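Local coordinates for FHA domain-containing protein DDL (Arabidopsis thaliana, PDB 3VPY) that probably recognises phosphothreonine in its partner Dicer-like1 through a conserved cleft of its forkhead-associated (FHA) domain, at residues A[57-60]-A[61-64]; A[102-105]-A[106-109]. All blocks are in the same frame, centred on the assembly; numbering follows the deposited sequence.

Contact 1: residues A[57-60]-A[61-64]; sequences SCSK and QHAV
Ser59 and His62 face each other across a tight turn, their CA atoms 4.9 Å apart, and Gln61 leaves it on the return limb. The Gln61 chain runs out straight beyond CG (chi2 -177°), carrying the amide away from the turn to the N-terminal tail, where OE1 accepts from the backbone N of Leu3 and NE2 donates to the carbonyl of Thr1. A long, flat amide that both gives and takes suits this buried place. His62 turns the other way. With CG opposite the backbone N (chi1 -158°), its ring swings back toward Cys58 and Ser59. The ring edge meets the main chain there: CD2 approaches Ser59 N in the ring plane at 3.0 Å and comes within 3.6 Å of Cys58 CA. This is packing by a carbon, not a hydrogen bond; CD2 is also 3.8 Å from Ser59 CB. The Cys58 sulfur sits obliquely to the ring, SG 4.9 Å from the His62 ring centroid. ND1 reaches Thr96 OG1 in a weak hydrogen bond, which would help to set the rotation of the ring. With an alanine here, a gap is likely to open beside the Cys58-Ser59 peptide, and Thr96 OG1 would probably lose this weak partner. At Ala63 the strand starts: His62 and Ala63 both face Phe42, a classic beta bulge, and the small methyl of Ala63 fits against Phe119. Ser59 and His62 match the Ser-X-X-His signature of FHA domains, in which, as in relatives, the serine probably helps an arginine, here Arg44, to bind the phosphate while the histidine shapes the loop.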
loop_
_atom_site.group_PDB
_atom_site.type_symbol
_atom_site.label_atom_id
_atom_site.label_comp_id
_atom_site.label_asym_id
_atom_site.label_seq_id
_atom_site.Cartn_x
_atom_site.Cartn_y
_atom_site.Cartn_z
ATOM N N SER A 57 3.596 18.766 -6.740
ATOM C CA SER A 57 2.145 18.771 -6.414
ATOM C C SER A 57 1.850 18.010 -5.129
ATOM O O SER A 57 0.722 18.045 -4.612
ATOM C CB SER A 57 1.312 18.199 -7.563
ATOM O OG SER A 57 1.626 16.849 -7.795
ATOM N N CYS A 58 2.838 17.287 -4.629
ATOM C CA CYS A 58 2.636 16.423 -3.456
ATOM C C CYS A 58 2.789 17.159 -2.131
ATOM O O CYS A 58 3.615 18.045 -1.993
ATOM C CB CYS A 58 3.624 15.271 -3.480
ATOM S SG CYS A 58 3.310 14.150 -4.881
ATOM N N SER A 59 2.006 16.755 -1.137
ATOM C CA SER A 59 2.064 17.396 0.187
ATOM C C SER A 59 3.245 16.843 0.989
ATOM O O SER A 59 3.778 15.769 0.661
ATOM C CB SER A 59 0.740 17.154 0.927
ATOM O OG SER A 59 -0.384 17.624 0.155
ATOM N N LYS A 60 3.672 17.582 2.020
ATOM C CA LYS A 60 4.796 17.173 2.873
ATOM C C LYS A 60 4.600 15.771 3.459
ATOM O O LYS A 60 5.502 14.918 3.442
ATOM C CB LYS A 60 4.973 18.202 3.986
ATOM C CG LYS A 60 5.592 19.516 3.514
ATOM C CD LYS A 60 5.567 20.545 4.620
ATOM C CE LYS A 60 6.886 20.619 5.320
ATOM N NZ LYS A 60 6.985 21.932 6.008
ATOM N N GLN A 61 3.392 15.543 3.968
ATOM C CA GLN A 61 2.922 14.223 4.385
ATOM C C GLN A 61 1.606 13.961 3.646
ATOM O O GLN A 61 0.566 14.581 3.938
ATOM C CB GLN A 61 2.707 14.181 5.908
ATOM C CG GLN A 61 3.958 14.486 6.727
ATOM C CD GLN A 61 3.725 14.359 8.225
ATOM O OE1 GLN A 61 3.140 13.383 8.680
ATOM N NE2 GLN A 61 4.216 15.329 8.994
ATOM N N HIS A 62 1.666 13.065 2.669
ATOM C CA HIS A 62 0.627 12.984 1.656
ATOM C C HIS A 62 -0.324 11.837 1.946
ATOM O O HIS A 62 -1.531 12.036 1.992
ATOM C CB HIS A 62 1.251 12.789 0.271
ATOM C CG HIS A 62 0.363 13.199 -0.858
ATOM N ND1 HIS A 62 -0.705 12.456 -1.308
ATOM C CD2 HIS A 62 0.403 14.306 -1.637
ATOM C CE1 HIS A 62 -1.275 13.081 -2.325
ATOM N NE2 HIS A 62 -0.622 14.204 -2.541
ATOM N N ALA A 63 0.218 10.639 2.129
ATOM C CA ALA A 63 -0.614 9.437 2.303
ATOM C C ALA A 63 0.188 8.417 3.088
ATOM O O ALA A 63 1.427 8.466 3.098
ATOM C CB ALA A 63 -0.995 8.859 0.968
ATOM N N VAL A 64 -0.510 7.489 3.740
ATOM C CA VAL A 64 0.157 6.341 4.352
ATOM C C VAL A 64 -0.405 5.030 3.764
ATOM O O VAL A 64 -1.576 4.962 3.392
ATOM C CB VAL A 64 0.041 6.378 5.915
ATOM C CG1 VAL A 64 -1.418 6.245 6.406
ATOM C CG2 VAL A 64 0.904 5.322 6.548
#

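Contact 2: residues A[102-105]-A[106-109]; sequences PIEP and QRYY
Between Ile103 and Tyr109 the chain doubles back, their CA atoms 7.9 Å apart, with Gln106 at the bend in a left-handed conformation (phi 65°). A water fills the inside of the bend, donating to Glu104 O and to Arg107 O, each at 2.6 Å, and so ties two carbonyls that point inward. The Tyr109 ring reaches across from one limb of the bend to the other. Ile103 lies over one of its faces, CG2 3.7 Å from the ring centroid and almost on the normal, a CH-pi contact to which a branched aliphatic side chain is well suited. At the far end of the ring Tyr109 OH accepts from Glu104 N at 3.0 Å, N-H...O angle 149°; a phenol gives both the flat face and this acceptor. Outside, Glu104 CG rests over one face of the Arg107 guanidinium, 3.7 Å from NH1. The charged groups stay apart, Glu104 OE1 being 4.6 Å from Arg107 NH2, so their attraction is probably modest at this exposed surface. Pro105 stiffens the approach to the bend. Strand 101-102 belongs to one sheet and strand 109-110 to the other, making this a surface connection between the two sheets of the FHA beta-sandwich.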
loop_
_atom_site.group_PDB
_atom_site.type_symbol
_atom_site.label_atom_id
_atom_site.label_comp_id
_atom_site.label_asym_id
_atom_site.label_seq_id
_atom_site.Cartn_x
_atom_site.Cartn_y
_atom_site.Cartn_z
ATOM N N PRO A 102 -9.922 9.286 -7.201
ATOM C CA PRO A 102 -9.453 9.834 -5.924
ATOM C C PRO A 102 -10.156 9.177 -4.737
ATOM O O PRO A 102 -11.278 8.681 -4.890
ATOM C CB PRO A 102 -9.820 11.331 -6.003
ATOM C CG PRO A 102 -10.902 11.425 -7.005
ATOM C CD PRO A 102 -10.717 10.263 -7.971
ATOM N N ILE A 103 -9.499 9.186 -3.583
ATOM C CA ILE A 103 -10.083 8.688 -2.337
ATOM C C ILE A 103 -10.460 9.808 -1.379
ATOM O O ILE A 103 -9.875 10.902 -1.403
ATOM C CB ILE A 103 -9.144 7.699 -1.629
ATOM C CG1 ILE A 103 -7.799 8.355 -1.258
ATOM C CG2 ILE A 103 -8.902 6.465 -2.501
ATOM C CD1 ILE A 103 -6.869 7.374 -0.500
ATOM N N GLU A 104 -11.479 9.546 -0.564
ATOM C CA GLU A 104 -11.843 10.417 0.546
ATOM C C GLU A 104 -10.707 10.476 1.559
ATOM O O GLU A 104 -10.179 9.436 1.948
ATOM C CB GLU A 104 -13.122 9.897 1.213
ATOM C CG GLU A 104 -14.347 10.371 0.515
ATOM C CD GLU A 104 -14.550 11.872 0.729
ATOM O OE1 GLU A 104 -14.568 12.331 1.897
ATOM O OE2 GLU A 104 -14.679 12.594 -0.270
ATOM N N PRO A 105 -10.275 11.690 1.942
ATOM C CA PRO A 105 -9.210 11.763 2.944
ATOM C C PRO A 105 -9.606 11.164 4.302
ATOM O O PRO A 105 -10.804 11.150 4.675
ATOM C CB PRO A 105 -8.945 13.277 3.068
ATOM C CG PRO A 105 -10.187 13.929 2.549
ATOM C CD PRO A 105 -10.703 13.027 1.477
ATOM N N GLN A 106 -8.601 10.674 5.028
ATOM C CA GLN A 106 -8.756 10.201 6.418
ATOM C C GLN A 106 -9.654 8.980 6.554
ATOM O O GLN A 106 -10.299 8.775 7.592
ATOM C CB GLN A 106 -9.212 11.332 7.361
ATOM C CG GLN A 106 -8.357 12.611 7.254
ATOM C CD GLN A 106 -6.982 12.504 7.896
ATOM O OE1 GLN A 106 -6.684 11.569 8.644
ATOM N NE2 GLN A 106 -6.133 13.487 7.610
ATOM N N ARG A 107 -9.642 8.148 5.512
ATOM C CA ARG A 107 -10.412 6.915 5.493
ATOM C C ARG A 107 -9.530 5.802 4.925
ATOM O O ARG A 107 -8.837 6.013 3.943
ATOM C CB ARG A 107 -11.673 7.126 4.654
ATOM C CG ARG A 107 -12.516 5.870 4.447
ATOM C CD ARG A 107 -13.730 6.180 3.584
ATOM N NE ARG A 107 -14.614 7.194 4.169
ATOM C CZ ARG A 107 -15.625 7.775 3.518
ATOM N NH1 ARG A 107 -15.893 7.442 2.254
ATOM N NH2 ARG A 107 -16.379 8.691 4.127
ATOM N N TYR A 108 -9.541 4.620 5.547
ATOM C CA TYR A 108 -8.725 3.516 5.019
ATOM C C TYR A 108 -9.416 2.874 3.828
ATOM O O TYR A 108 -10.623 2.529 3.910
ATOM C CB TYR A 108 -8.532 2.419 6.069
ATOM C CG TYR A 108 -7.584 2.775 7.188
ATOM C CD1 TYR A 108 -6.256 3.123 6.923
ATOM C CD2 TYR A 108 -8.012 2.735 8.520
ATOM C CE1 TYR A 108 -5.376 3.461 7.942
ATOM C CE2 TYR A 108 -7.127 3.081 9.556
ATOM C CZ TYR A 108 -5.830 3.443 9.262
ATOM O OH TYR A 108 -4.970 3.775 10.278
ATOM N N TYR A 109 -8.651 2.667 2.753
ATOM C CA TYR A 109 -9.107 1.930 1.568
ATOM C C TYR A 109 -8.240 0.700 1.350
ATOM O O TYR A 109 -7.016 0.813 1.230
ATOM C CB TYR A 109 -9.016 2.815 0.308
ATOM C CG TYR A 109 -10.037 3.900 0.242
ATOM C CD1 TYR A 109 -11.180 3.753 -0.529
ATOM C CD2 TYR A 109 -9.867 5.101 0.952
ATOM C CE1 TYR A 109 -12.127 4.765 -0.600
ATOM C CE2 TYR A 109 -10.810 6.113 0.883
ATOM C CZ TYR A 109 -11.930 5.944 0.107
ATOM O OH TYR A 109 -12.883 6.946 0.025
HETATM O O HOH W 1 -8.061 8.203 2.673
#

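In the fold
Contact 1 and contact 2 follow one another along the chain and do not touch: their centres are 13 Å apart and their nearest atoms about 5 Å. Shared neighbours join them. Thr96 meets the His62 ring of contact 1 through its hydroxyl, in a weak bond, and Ile103 of contact 2 through its backbone, while Asp89 is touched by His62 on one hand and by Ile103 and Pro105 on the other. Contact 1 probably forms part of the phosphothreonine cleft, with Ser59 and Arg44 close together. Contact 2 belongs to the same domain but carries the chain between its sheets, and a direct part in ligand binding cannot be inferred for it.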